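PDB 4ZI5: P91 from Metagenome, which hydrolyses phosphotriesters as a promiscuous activity and is built as an alpha/beta hydrolase of the dienelactone hydrolase family. Local coordinates for residues F52-N55 with D56-E60; H222-P225 with G226-Y229; P181-D185 with E186-A190; A109-D112 with A113-A116; D20-G24 with A25-I29. All coordinates share one frame; numbering follows the deposited sequence.

Contact 1 of 5, residues F52-N55 with D56-E60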
loop_
_atom_site.group_PDB
_atom_site.type_symbol
_atom_site.label_atom_id
_atom_site.label_comp_id
_atom_site.label_asym_id
_atom_site.label_seq_id
_atom_site.Cartn_x
_atom_site.Cartn_y
_atom_site.Cartn_z
ATOM N N PHE A 52 -3.193 -25.699 2.360
ATOM C CA PHE A 52 -4.228 -26.734 2.260
ATOM C C PHE A 52 -4.205 -27.368 0.877
ATOM O O PHE A 52 -4.414 -28.590 0.737
ATOM C CB PHE A 52 -5.629 -26.171 2.545
ATOM C CG PHE A 52 -5.718 -25.429 3.837
ATOM C CD1 PHE A 52 -5.597 -26.116 5.048
ATOM C CD2 PHE A 52 -5.879 -24.031 3.854
ATOM C CE1 PHE A 52 -5.643 -25.429 6.248
ATOM C CE2 PHE A 52 -5.915 -23.339 5.058
ATOM C CZ PHE A 52 -5.797 -24.044 6.256
ATOM N N GLY A 53 -3.947 -26.546 -0.146
ATOM C CA GLY A 53 -3.920 -27.018 -1.528
ATOM C C GLY A 53 -4.894 -26.275 -2.423
ATOM O O GLY A 53 -5.509 -25.266 -2.035
ATOM N N LEU A 54 -5.020 -26.784 -3.635
ATOM C CA LEU A 54 -5.896 -26.192 -4.634
ATOM C C LEU A 54 -7.352 -26.285 -4.195
ATOM O O LEU A 54 -7.946 -27.353 -4.242
ATOM C CB LEU A 54 -5.684 -26.855 -5.980
ATOM C CG LEU A 54 -6.518 -26.332 -7.156
ATOM C CD1 LEU A 54 -6.494 -24.818 -7.284
ATOM C CD2 LEU A 54 -5.995 -26.977 -8.418
ATOM N N ASN A 55 -7.928 -25.155 -3.802
ATOM C CA ASN A 55 -9.265 -25.147 -3.171
ATOM C C ASN A 55 -10.169 -24.075 -3.766
ATOM O O ASN A 55 -9.757 -23.362 -4.665
ATOM C CB ASN A 55 -9.107 -25.017 -1.657
ATOM C CG ASN A 55 -8.388 -23.751 -1.223
ATOM O OD1 ASN A 55 -8.074 -22.817 -2.004
ATOM N ND2 ASN A 55 -8.126 -23.703 0.076
ATOM N N ASP A 56 -11.384 -23.929 -3.240
ATOM C CA ASP A 56 -12.335 -22.987 -3.819
ATOM C C ASP A 56 -11.841 -21.545 -3.710
ATOM O O ASP A 56 -12.058 -20.781 -4.606
ATOM C CB ASP A 56 -13.718 -23.106 -3.181
ATOM C CG ASP A 56 -14.427 -24.407 -3.531
ATOM O OD1 ASP A 56 -14.007 -25.139 -4.440
ATOM O OD2 ASP A 56 -15.424 -24.692 -2.864
ATOM N N HIS A 57 -11.167 -21.215 -2.616
ATOM C CA HIS A 57 -10.627 -19.884 -2.420
ATOM C C HIS A 57 -9.673 -19.514 -3.579
ATOM O O HIS A 57 -9.809 -18.441 -4.201
ATOM C CB HIS A 57 -9.898 -19.819 -1.079
ATOM C CG HIS A 57 -9.248 -18.509 -0.818
ATOM N ND1 HIS A 57 -7.984 -18.210 -1.277
ATOM C CD2 HIS A 57 -9.680 -17.409 -0.166
ATOM C CE1 HIS A 57 -7.677 -16.972 -0.938
ATOM N NE2 HIS A 57 -8.674 -16.473 -0.244
ATOM N N ALA A 58 -8.764 -20.427 -3.908
ATOM C CA ALA A 58 -7.759 -20.106 -4.948
ATOM C C ALA A 58 -8.413 -19.998 -6.308
ATOM O O ALA A 58 -8.093 -19.114 -7.105
ATOM C CB ALA A 58 -6.654 -21.135 -4.952
ATOM N N LYS A 59 -9.354 -20.909 -6.569
ATOM C CA LYS A 59 -10.074 -20.910 -7.838
ATOM C C LYS A 59 -10.895 -19.631 -8.038
ATOM O O LYS A 59 -10.980 -19.121 -9.152
ATOM C CB LYS A 59 -10.973 -22.139 -7.957
ATOM C CG LYS A 59 -10.217 -23.458 -7.995
ATOM C CD LYS A 59 -11.140 -24.649 -7.848
ATOM C CE LYS A 59 -10.336 -25.919 -7.973
ATOM N NZ LYS A 59 -11.182 -27.098 -7.672
ATOM N N GLU A 60 -11.497 -19.124 -6.958
ATOM C CA GLU A 60 -12.247 -17.863 -7.027
ATOM C C GLU A 60 -11.363 -16.678 -7.346
ATOM O O GLU A 60 -11.779 -15.785 -8.095
ATOM C CB GLU A 60 -13.044 -17.628 -5.726
ATOM C CG GLU A 60 -13.764 -16.306 -5.600
ATOM C CD GLU A 60 -14.783 -16.004 -6.676
ATOM O OE1 GLU A 60 -15.245 -16.887 -7.422
ATOM O OE2 GLU A 60 -15.123 -14.811 -6.781
HETATM O O HOH W 1 -6.015 -21.057 -1.317
#
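Asn55 grips the first turn of helix 56-67 with both its oxygens. Its side-chain OD1 accepts from Ala58 N at 3.1 Å, with the donor tilted 25° from the carbonyl plane, and its backbone O accepts from Lys59 N at 3.1 Å in a nearly straight bond (N-H...O 168°). The first bond caps an amide that the helix cannot satisfy from within, which makes Asn55 the N-cap residue; the second is the opening i to i+4 bond of the helix. The cap depends on the side-chain torsion: with chi1 at 60°, CG sits between the backbone N and the carbonyl carbon, and OD1 folds back over the turn. There OD1 also accepts a hydrogen bond from a water at 2.8 Å, whose further link to His57 ND1 is weak. With these two donors on OD1, the amide group is likely to be held in one orientation. Carbon atoms close round these oxygens: OD1 lies against Ala58 CB at 3.7 Å, while Lys59 CG passes 3.4 Å from the backbone O of Asn55. Farther out the packing is aliphatic. The extended Lys59 chain crosses Leu54 at about a right angle, its CE 3.9 Å from Leu54 CG, and Leu54 CD1 is 4.4 Å from Ala58 CB. The capped turn joins the loop after strand 42-48 to helix 56-67. Ala58 packs on Pro49 of that loop, the His57 ring meets Phe130, at the end of strand 125-130, edge-to-face, and Glu60 forms salt bridges along the helix with Arg63 and Arg64.

Contact 2 of 5, residues H222-P225 with G226-Y229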
loop_
_atom_site.group_PDB
_atom_site.type_symbol
_atom_site.label_atom_id
_atom_site.label_comp_id
_atom_site.label_asym_id
_atom_site.label_seq_id
_atom_site.Cartn_x
_atom_site.Cartn_y
_atom_site.Cartn_z
ATOM N N HIS A 222 -10.676 -23.235 10.313
ATOM C CA HIS A 222 -9.661 -24.285 10.453
ATOM C C HIS A 222 -9.324 -24.623 11.908
ATOM O O HIS A 222 -8.656 -25.626 12.152
ATOM C CB HIS A 222 -8.378 -23.895 9.729
ATOM C CG HIS A 222 -8.602 -23.453 8.319
ATOM N ND1 HIS A 222 -9.049 -24.309 7.335
ATOM C CD2 HIS A 222 -8.458 -22.241 7.729
ATOM C CE1 HIS A 222 -9.165 -23.648 6.198
ATOM N NE2 HIS A 222 -8.817 -22.389 6.411
ATOM N N GLY A 223 -9.753 -23.791 12.857
ATOM C CA GLY A 223 -9.334 -23.917 14.249
ATOM C C GLY A 223 -7.833 -23.739 14.468
ATOM O O GLY A 223 -7.301 -24.277 15.447
ATOM N N ILE A 224 -7.149 -22.997 13.571
ATOM C CA ILE A 224 -5.718 -22.716 13.689
ATOM C C ILE A 224 -5.573 -21.305 14.263
ATOM O O ILE A 224 -6.097 -20.337 13.686
ATOM C CB ILE A 224 -4.957 -22.777 12.338
ATOM C CG1 ILE A 224 -5.103 -24.154 11.683
ATOM C CG2 ILE A 224 -3.464 -22.464 12.535
ATOM C CD1 ILE A 224 -4.693 -24.193 10.218
ATOM N N PRO A 225 -4.865 -21.168 15.399
ATOM C CA PRO A 225 -4.762 -19.818 15.976
ATOM C C PRO A 225 -3.960 -18.874 15.085
ATOM O O PRO A 225 -3.051 -19.308 14.379
ATOM C CB PRO A 225 -4.048 -20.046 17.315
ATOM C CG PRO A 225 -4.160 -21.518 17.587
ATOM C CD PRO A 225 -4.220 -22.186 16.253
ATOM N N GLY A 226 -4.329 -17.600 15.091
ATOM C CA GLY A 226 -3.635 -16.583 14.272
ATOM C C GLY A 226 -4.231 -16.350 12.890
ATOM O O GLY A 226 -3.739 -15.488 12.154
ATOM N N LEU A 227 -5.286 -17.100 12.543
ATOM C CA LEU A 227 -5.968 -16.980 11.263
ATOM C C LEU A 227 -7.363 -16.389 11.430
ATOM O O LEU A 227 -8.174 -16.906 12.197
ATOM C CB LEU A 227 -6.073 -18.330 10.561
ATOM C CG LEU A 227 -4.836 -18.803 9.812
ATOM C CD1 LEU A 227 -3.675 -19.036 10.753
ATOM C CD2 LEU A 227 -5.187 -20.083 9.043
ATOM N N ALA A 228 -7.637 -15.295 10.729
ATOM C CA ALA A 228 -8.936 -14.670 10.750
ATOM C C ALA A 228 -9.093 -13.828 9.479
ATOM O O ALA A 228 -8.100 -13.307 8.952
ATOM C CB ALA A 228 -9.123 -13.820 12.003
ATOM N N TYR A 229 -10.347 -13.688 9.037
ATOM C CA TYR A 229 -10.723 -12.895 7.890
ATOM C C TYR A 229 -10.769 -11.443 8.227
ATOM O O TYR A 229 -11.228 -11.078 9.327
ATOM C CB TYR A 229 -12.118 -13.312 7.425
ATOM C CG TYR A 229 -12.626 -12.613 6.184
ATOM C CD1 TYR A 229 -11.863 -12.564 5.021
ATOM C CD2 TYR A 229 -13.870 -11.968 6.174
ATOM C CE1 TYR A 229 -12.337 -11.926 3.877
ATOM C CE2 TYR A 229 -14.345 -11.336 5.029
ATOM C CZ TYR A 229 -13.580 -11.303 3.887
ATOM O OH TYR A 229 -14.063 -10.655 2.757
#
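The imidazole of His222 meets Leu227 through its CD2 corner, 4.1 Å from the methyl Leu227 CD2. The methyl stands oblique to the ring, and the two side chains cross at about a right angle. The same imidazole stacks with the ring of Phe52, which lies on the same side of its plane as the leucine methyl. Chi1 of -50° puts the His222 ring anti to its carbonyl carbon, beside the backbone N, which brings CD2 up to that methyl. The other branch of Leu227 is used differently: CD1 reaches Ile224 CG2 at 3.9 Å and also lies 3.7 Å from the carbonyl Pro225 O. Leu227 thus divides its two methyls between the histidine and the isoleucine, and its CB sits 3.7 Å from Ile224 O. These side chains meet because the backbone reverses in a type II beta turn from Ile224 to Leu227, with Pro225 and Gly226 at its two central positions. The 3.5 Å between Ile224 O and Leu227 N is not a hydrogen bond. Gly226 has phi 92° and psi -2°; a CB at this position would lie only 2.5 Å from Pro225 O, a clash that accounts for glycine here. The contact is a surface one, in the long connection between strand 202-207 and helix 231-248. Backbone bonds from Gly226 and Ala228 tie it to His212, Leu227 also rests on Leu182 and Ser213, Ile224 touches Ala86, and Tyr229 OH is hydrogen-bonded to Glu234 of helix 231-248.

Contact 3 of 5, residues P181-D185 with E186-A190; sequences PLVQD and ETMKA
A helix N-terminus organises this contact: Gln184 holds the N-cap position of helix 185-198, and its carbonyl O faces the amides of the first turn. Met188 N donates to Gln184 O at 3.2 Å, in the carbonyl plane and fairly straight (165°). Thr187 N lies nearer the same oxygen, at 3.0 Å, but its N-H...O angle of 124° makes that bond weak. One residue on, Lys189 N donates to Asp185 O at 2.9 Å, continuing the i to i+4 pattern. A water links backbone to side chain, accepting from Gln184 N at 2.9 Å and hydrogen-bonded to Thr187 OG1 at 2.9 Å. The threonine hydroxyl is placed for this by chi1 of -52°, which sets OG1 beside its backbone N, 3.9 Å from Gln184 CB. The apolar part is carried by Val183 and Met188, which pack at a slant: the branch Val183 CG1 touches Met188 SD at 3.8 Å and Met188 CG at 3.9 Å. Met188 is bent at chi2 and chi3, and both side chains also pack on His176 of strand 171-177. Lys189 directs its ammonium to a salt bridge with Asp193, and it packs on Asp185 of the second subunit, as Asp185 does on Lys189 of that subunit. The whole is typical of a strand-to-helix connection in an alpha/beta hydrolase fold, with the first helical turn and its water bridge on one side and the valine-methionine contact turned to the sheet.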
loop_
_atom_site.group_PDB
_atom_site.type_symbol
_atom_site.label_atom_id
_atom_site.label_comp_id
_atom_site.label_asym_id
_atom_site.label_seq_id
_atom_site.Cartn_x
_atom_site.Cartn_y
_atom_site.Cartn_z
ATOM N N PRO A 181 0.604 -13.206 13.761
ATOM C CA PRO A 181 1.571 -13.759 14.710
ATOM C C PRO A 181 2.460 -14.852 14.121
ATOM O O PRO A 181 3.365 -15.311 14.803
ATOM C CB PRO A 181 0.680 -14.375 15.786
ATOM C CG PRO A 181 -0.529 -14.859 15.025
ATOM C CD PRO A 181 -0.725 -13.835 13.906
ATOM N N LEU A 182 2.181 -15.292 12.899
ATOM C CA LEU A 182 2.922 -16.386 12.298
ATOM C C LEU A 182 4.135 -15.900 11.500
ATOM O O LEU A 182 4.923 -16.706 11.058
ATOM C CB LEU A 182 1.991 -17.203 11.397
ATOM C CG LEU A 182 0.749 -17.763 12.099
ATOM C CD1 LEU A 182 -0.063 -18.599 11.116
ATOM C CD2 LEU A 182 1.122 -18.598 13.321
ATOM N N VAL A 183 4.292 -14.587 11.337
ATOM C CA VAL A 183 5.416 -14.011 10.597
ATOM C C VAL A 183 6.164 -13.060 11.517
ATOM O O VAL A 183 5.588 -12.094 11.998
ATOM C CB VAL A 183 4.911 -13.230 9.388
ATOM C CG1 VAL A 183 6.077 -12.648 8.594
ATOM C CG2 VAL A 183 4.057 -14.108 8.506
ATOM N N GLN A 184 7.433 -13.334 11.766
ATOM C CA GLN A 184 8.218 -12.562 12.739
ATOM C C GLN A 184 8.753 -11.249 12.127
ATOM O O GLN A 184 9.084 -11.183 10.925
ATOM C CB GLN A 184 9.364 -13.427 13.293
ATOM C CG GLN A 184 8.943 -14.801 13.825
ATOM C CD GLN A 184 7.754 -14.738 14.790
ATOM O OE1 GLN A 184 6.722 -15.411 14.589
ATOM N NE2 GLN A 184 7.873 -13.895 15.824
ATOM N N ASP A 185 8.833 -10.207 12.957
ATOM C CA ASP A 185 9.317 -8.876 12.530
ATOM C C ASP A 185 10.685 -8.947 11.892
ATOM O O ASP A 185 10.956 -8.256 10.907
ATOM C CB ASP A 185 9.437 -7.916 13.731
ATOM C CG ASP A 185 8.105 -7.418 14.234
ATOM O OD1 ASP A 185 7.096 -7.566 13.517
ATOM O OD2 ASP A 185 8.066 -6.858 15.359
ATOM N N GLU A 186 11.539 -9.766 12.495
ATOM C CA GLU A 186 12.906 -9.965 12.062
ATOM C C GLU A 186 12.943 -10.504 10.631
ATOM O O GLU A 186 13.794 -10.114 9.852
ATOM C CB GLU A 186 13.650 -10.924 13.008
ATOM C CG GLU A 186 13.975 -10.345 14.394
ATOM C CD GLU A 186 12.789 -10.297 15.366
ATOM O OE1 GLU A 186 11.886 -11.163 15.284
ATOM O OE2 GLU A 186 12.744 -9.365 16.208
ATOM N N THR A 187 12.011 -11.400 10.304
ATOM C CA THR A 187 11.930 -11.966 8.970
ATOM C C THR A 187 11.532 -10.916 7.947
ATOM O O THR A 187 12.208 -10.786 6.909
ATOM C CB THR A 187 10.958 -13.146 8.916
ATOM O OG1 THR A 187 11.300 -14.084 9.941
ATOM C CG2 THR A 187 11.029 -13.838 7.548
ATOM N N MET A 188 10.495 -10.129 8.258
ATOM C CA MET A 188 10.067 -9.032 7.386
ATOM C C MET A 188 11.199 -8.052 7.132
ATOM O O MET A 188 11.412 -7.632 5.999
ATOM C CB MET A 188 8.873 -8.268 7.960
ATOM C CG MET A 188 7.566 -9.044 7.984
ATOM S SD MET A 188 6.978 -9.681 6.394
ATOM C CE MET A 188 7.317 -8.244 5.367
ATOM N N LYS A 189 11.899 -7.672 8.185
ATOM C CA LYS A 189 13.029 -6.748 8.076
ATOM C C LYS A 189 14.135 -7.333 7.193
ATOM O O LYS A 189 14.681 -6.636 6.355
ATOM C CB LYS A 189 13.581 -6.428 9.477
ATOM C CG LYS A 189 14.788 -5.497 9.511
ATOM C CD LYS A 189 14.404 -4.063 9.163
ATOM C CE LYS A 189 15.527 -3.065 9.460
ATOM N NZ LYS A 189 16.689 -3.164 8.522
ATOM N N ALA A 190 14.475 -8.600 7.405
ATOM C CA ALA A 190 15.514 -9.262 6.603
ATOM C C ALA A 190 15.136 -9.272 5.124
ATOM O O ALA A 190 15.942 -8.915 4.267
ATOM C CB ALA A 190 15.738 -10.678 7.093
HETATM O O HOH W 2 8.764 -15.426 10.225
#

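Contact 4 of 5, residues A109-D112 with A113-A116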
loop_
_atom_site.group_PDB
_atom_site.type_symbol
_atom_site.label_atom_id
_atom_site.label_comp_id
_atom_site.label_asym_id
_atom_site.label_seq_id
_atom_site.Cartn_x
_atom_site.Cartn_y
_atom_site.Cartn_z
ATOM N N ALA A 109 6.962 -25.423 -12.536
ATOM C CA ALA A 109 6.087 -26.282 -13.343
ATOM C C ALA A 109 4.723 -25.615 -13.551
ATOM O O ALA A 109 4.196 -25.649 -14.666
ATOM C CB ALA A 109 5.927 -27.672 -12.734
ATOM N N ALA A 110 4.206 -24.938 -12.513
ATOM C CA ALA A 110 2.933 -24.189 -12.638
ATOM C C ALA A 110 3.096 -23.016 -13.607
ATOM O O ALA A 110 2.236 -22.791 -14.457
ATOM C CB ALA A 110 2.444 -23.711 -11.271
ATOM N N LEU A 111 4.204 -22.284 -13.488
ATOM C CA LEU A 111 4.474 -21.187 -14.408
ATOM C C LEU A 111 4.598 -21.668 -15.863
ATOM O O LEU A 111 4.014 -21.061 -16.769
ATOM C CB LEU A 111 5.727 -20.417 -13.996
ATOM C CG LEU A 111 6.114 -19.229 -14.864
ATOM C CD1 LEU A 111 4.976 -18.238 -15.040
ATOM C CD2 LEU A 111 7.343 -18.576 -14.249
ATOM N N ASP A 112 5.290 -22.790 -16.071
ATOM C CA ASP A 112 5.337 -23.414 -17.408
ATOM C C ASP A 112 3.941 -23.839 -17.921
ATOM O O ASP A 112 3.639 -23.644 -19.087
ATOM C CB ASP A 112 6.302 -24.607 -17.414
ATOM C CG ASP A 112 7.755 -24.187 -17.224
ATOM O OD1 ASP A 112 8.101 -23.012 -17.428
ATOM O OD2 ASP A 112 8.582 -25.034 -16.895
ATOM N N ALA A 113 3.100 -24.388 -17.056
ATOM C CA ALA A 113 1.748 -24.755 -17.447
ATOM C C ALA A 113 0.890 -23.532 -17.838
ATOM O O ALA A 113 0.132 -23.571 -18.793
ATOM C CB ALA A 113 1.071 -25.517 -16.326
ATOM N N LEU A 114 1.026 -22.444 -17.095
ATOM C CA LEU A 114 0.424 -21.171 -17.497
ATOM C C LEU A 114 0.858 -20.726 -18.898
ATOM O O LEU A 114 0.015 -20.442 -19.750
ATOM C CB LEU A 114 0.765 -20.073 -16.486
ATOM C CG LEU A 114 0.260 -18.677 -16.846
ATOM C CD1 LEU A 114 -1.242 -18.596 -16.658
ATOM C CD2 LEU A 114 0.996 -17.614 -16.018
ATOM N N THR A 115 2.168 -20.649 -19.096
ATOM C CA THR A 115 2.748 -20.107 -20.329
ATOM C C THR A 115 2.477 -21.000 -21.559
ATOM O O THR A 115 2.419 -20.515 -22.671
ATOM C CB THR A 115 4.269 -19.807 -20.185
ATOM O OG1 THR A 115 5.001 -21.000 -19.968
ATOM C CG2 THR A 115 4.527 -18.887 -19.029
ATOM N N ALA A 116 2.246 -22.281 -21.315
ATOM C CA ALA A 116 1.774 -23.211 -22.328
ATOM C C ALA A 116 0.400 -22.903 -22.920
ATOM O O ALA A 116 0.107 -23.367 -24.024
ATOM C CB ALA A 116 1.760 -24.602 -21.765
HETATM O O HOH W 3 7.312 -20.687 -18.566
HETATM O O HOH W 4 5.420 -23.525 -21.128
#
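Four backbone hydrogen bonds join the halves of this helical stretch, all of the i to i+4 kind: Ala113 N to Ala109 O at 2.9 Å, Leu114 N to Ala110 O, Thr115 N to Leu111 O, and Ala116 N to Asp112 O. The Leu114 bond is the straightest, at 168°, and the Ala116 bond the most bent, at 148°.

The solvent-linked contacts gather at Asp112 and Thr115. One water donates to Asp112 OD1 at 2.7 Å and is hydrogen-bonded to Thr115 OG1 at 2.7 Å. A second donates to Asp112 O and meets the same hydroxyl at 2.8 Å. Thr115 OG1 comes between these waters because chi1 of 65° places it between the backbone N and carbonyl carbon. Asp112 OD1 has a further partner in Gln108 NE2. Replacing Thr115 with a valine would probably leave both waters without their hydroxyl partner and break the bridges to Asp112.

Apolar contact lies on another side: Leu111 CD1 meets Leu114 CD2 at 4.1 Å and Thr115 CG2 at 4.1 Å. Distinct from this is a methyl-to-carbonyl approach, Thr115 CG2 lying 3.2 Å from Leu111 O.

Leu111 and Leu114 pack on Val46 of strand 42-48, and Ala113 and Leu114 on Leu73 of strand 71-74. A helix with leucines and alanines turned to the sheet and a hydrated aspartate-threonine pair on another side is an amphipathic helix packed on the central sheet, as in alpha/beta hydrolases.

Contact 5 of 5, residues D20-G24 with A25-I29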
loop_
_atom_site.group_PDB
_atom_site.type_symbol
_atom_site.label_atom_id
_atom_site.label_comp_id
_atom_site.label_asym_id
_atom_site.label_seq_id
_atom_site.Cartn_x
_atom_site.Cartn_y
_atom_site.Cartn_z
ATOM N N ASP A 20 -3.559 -30.383 -17.034
ATOM C CA ASP A 20 -2.627 -31.403 -16.562
ATOM C C ASP A 20 -1.200 -30.968 -16.840
ATOM O O ASP A 20 -0.893 -30.524 -17.932
ATOM C CB ASP A 20 -2.881 -32.733 -17.299
ATOM C CG ASP A 20 -4.221 -33.327 -16.964
ATOM O OD1 ASP A 20 -4.487 -33.550 -15.766
ATOM O OD2 ASP A 20 -5.021 -33.568 -17.898
ATOM N N TYR A 21 -0.331 -31.061 -15.843
ATOM C CA TYR A 21 1.087 -30.827 -16.048
ATOM C C TYR A 21 1.879 -31.671 -15.065
ATOM O O TYR A 21 1.303 -32.249 -14.147
ATOM C CB TYR A 21 1.418 -29.317 -15.949
ATOM C CG TYR A 21 1.141 -28.629 -14.609
ATOM C CD1 TYR A 21 -0.122 -28.194 -14.263
ATOM C CD2 TYR A 21 2.177 -28.386 -13.714
ATOM C CE1 TYR A 21 -0.363 -27.555 -13.043
ATOM C CE2 TYR A 21 1.951 -27.760 -12.511
ATOM C CZ TYR A 21 0.684 -27.335 -12.172
ATOM O OH TYR A 21 0.486 -26.672 -10.987
ATOM N N THR A 22 3.195 -31.762 -15.261
ATOM C CA THR A 22 4.036 -32.620 -14.429
ATOM C C THR A 22 5.249 -31.874 -13.877
ATOM O O THR A 22 5.733 -30.910 -14.463
ATOM C CB THR A 22 4.557 -33.815 -15.229
ATOM O OG1 THR A 22 5.294 -33.306 -16.341
ATOM C CG2 THR A 22 3.446 -34.683 -15.750
ATOM N N ASP A 23 5.713 -32.327 -12.731
ATOM C CA ASP A 23 6.998 -31.942 -12.194
ATOM C C ASP A 23 7.694 -33.261 -11.870
ATOM O O ASP A 23 7.388 -33.883 -10.866
ATOM C CB ASP A 23 6.857 -31.090 -10.947
ATOM C CG ASP A 23 8.189 -30.846 -10.250
ATOM O OD1 ASP A 23 9.241 -30.947 -10.927
ATOM O OD2 ASP A 23 8.183 -30.539 -9.031
ATOM N N GLY A 24 8.579 -33.705 -12.757
ATOM C CA GLY A 24 9.196 -35.042 -12.617
ATOM C C GLY A 24 8.123 -36.123 -12.590
ATOM O O GLY A 24 7.289 -36.192 -13.489
ATOM N N ALA A 25 8.098 -36.928 -11.526
ATOM C CA ALA A 25 7.107 -37.997 -11.383
ATOM C C ALA A 25 5.754 -37.528 -10.840
ATOM O O ALA A 25 4.829 -38.315 -10.757
ATOM C CB ALA A 25 7.659 -39.112 -10.489
ATOM N N THR A 26 5.638 -36.269 -10.425
ATOM C CA THR A 26 4.394 -35.792 -9.814
ATOM C C THR A 26 3.492 -35.212 -10.882
ATOM O O THR A 26 3.922 -34.348 -11.643
ATOM C CB THR A 26 4.696 -34.754 -8.727
ATOM O OG1 THR A 26 5.467 -35.392 -7.710
ATOM C CG2 THR A 26 3.409 -34.194 -8.113
ATOM N N ARG A 27 2.255 -35.706 -10.963
ATOM C CA ARG A 27 1.270 -35.186 -11.913
ATOM C C ARG A 27 0.406 -34.164 -11.203
ATOM O O ARG A 27 -0.143 -34.446 -10.124
ATOM C CB ARG A 27 0.389 -36.288 -12.460
ATOM C CG ARG A 27 1.170 -37.314 -13.267
ATOM C CD ARG A 27 0.243 -38.130 -14.160
ATOM N NE ARG A 27 1.012 -38.946 -15.072
ATOM C CZ ARG A 27 1.662 -38.509 -16.154
ATOM N NH1 ARG A 27 1.633 -37.244 -16.525
ATOM N NH2 ARG A 27 2.343 -39.373 -16.891
ATOM N N CYS A 28 0.299 -32.985 -11.804
ATOM C CA CYS A 28 -0.457 -31.883 -11.249
ATOM C C CYS A 28 -1.682 -31.579 -12.103
ATOM O O CYS A 28 -1.686 -31.765 -13.318
ATOM C CB CYS A 28 0.437 -30.652 -11.130
ATOM S SG CYS A 28 1.911 -30.908 -10.107
ATOM N N ILE A 29 -2.740 -31.130 -11.443
ATOM C CA ILE A 29 -3.964 -30.752 -12.120
ATOM C C ILE A 29 -4.370 -29.360 -11.661
ATOM O O ILE A 29 -4.999 -29.186 -10.621
ATOM C CB ILE A 29 -5.110 -31.731 -11.863
ATOM C CG1 ILE A 29 -4.627 -33.208 -11.935
ATOM C CG2 ILE A 29 -6.198 -31.465 -12.890
ATOM C CD1 ILE A 29 -5.533 -34.173 -11.188
HETATM O O HOH W 5 -1.931 -34.271 -14.241
HETATM O O HOH W 6 0.276 -34.966 -15.686
#
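Tyr21 and Cys28 form a cross-strand side-chain pair in a beta hairpin, strands 15-23 and 26-34, closed by a type II' turn from Asp23 to Thr26. Cys28 CB stands over the centre of one face of the Tyr21 ring, 3.5 Å from its centroid and 14° off the normal, a CH-pi contact. Cys28 SG lies more obliquely, 4.5 Å from that centroid. Chi1 of 62° folds the ring back across the neighbouring strand, and Tyr21 OH is hydrogen-bonded to Asp76 N. With the ring cut back to an alanine here, Cys28 CB is likely to lose its aromatic cover and Asp76 N its phenol oxygen.

The backbone sets this pair in register. Tyr21 and Cys28 are a hydrogen-bonded antiparallel pair, with Cys28 N to Tyr21 O at 2.7 Å and Tyr21 N to Cys28 O at 3.0 Å. Asp23 and Thr26 make the second such pair beside the turn, where Gly24 takes a positive phi (58°). Asp23 is further held by a salt bridge to Arg106, while Tyr21 packs on Ala109, Ala110 and Ala113 of helix 100-115.

Asp20, Thr22, Arg27 and Ile29 point to the other face. Asp20 lies alongside Ile29, and a water donates to both Asp20 OD1 and Cys28 O. Arg27 runs beside Thr22, its NH1 3.2 Å from Thr22 CG2, and the same NH1 donates to a water 2.8 Å away at the guanidinium edge, in its plane.

How the contacts relate
From the N terminus, contact 5 closes the hairpin of strands 15-23 and 26-34, contact 1 caps helix 56-67, contact 4 lies on helix 100-115, contact 3 starts helix 185-198, and contact 2 turns the loop before helix 231-248. Each is local and in series; none nests or crosses. Space joins what sequence separates. Contact 4 packs against contact 5, Ala113 CB lying 3.6 Å from Tyr21 CG. Contact 1 touches contact 5 through Leu54 and Ile29, and contact 2 through Phe52 and His222. Contact 2 meets contact 3 at Leu227 and Leu182. Contacts 3 and 4 lie on opposite sides of the chain's centre, centres about 31 Å apart.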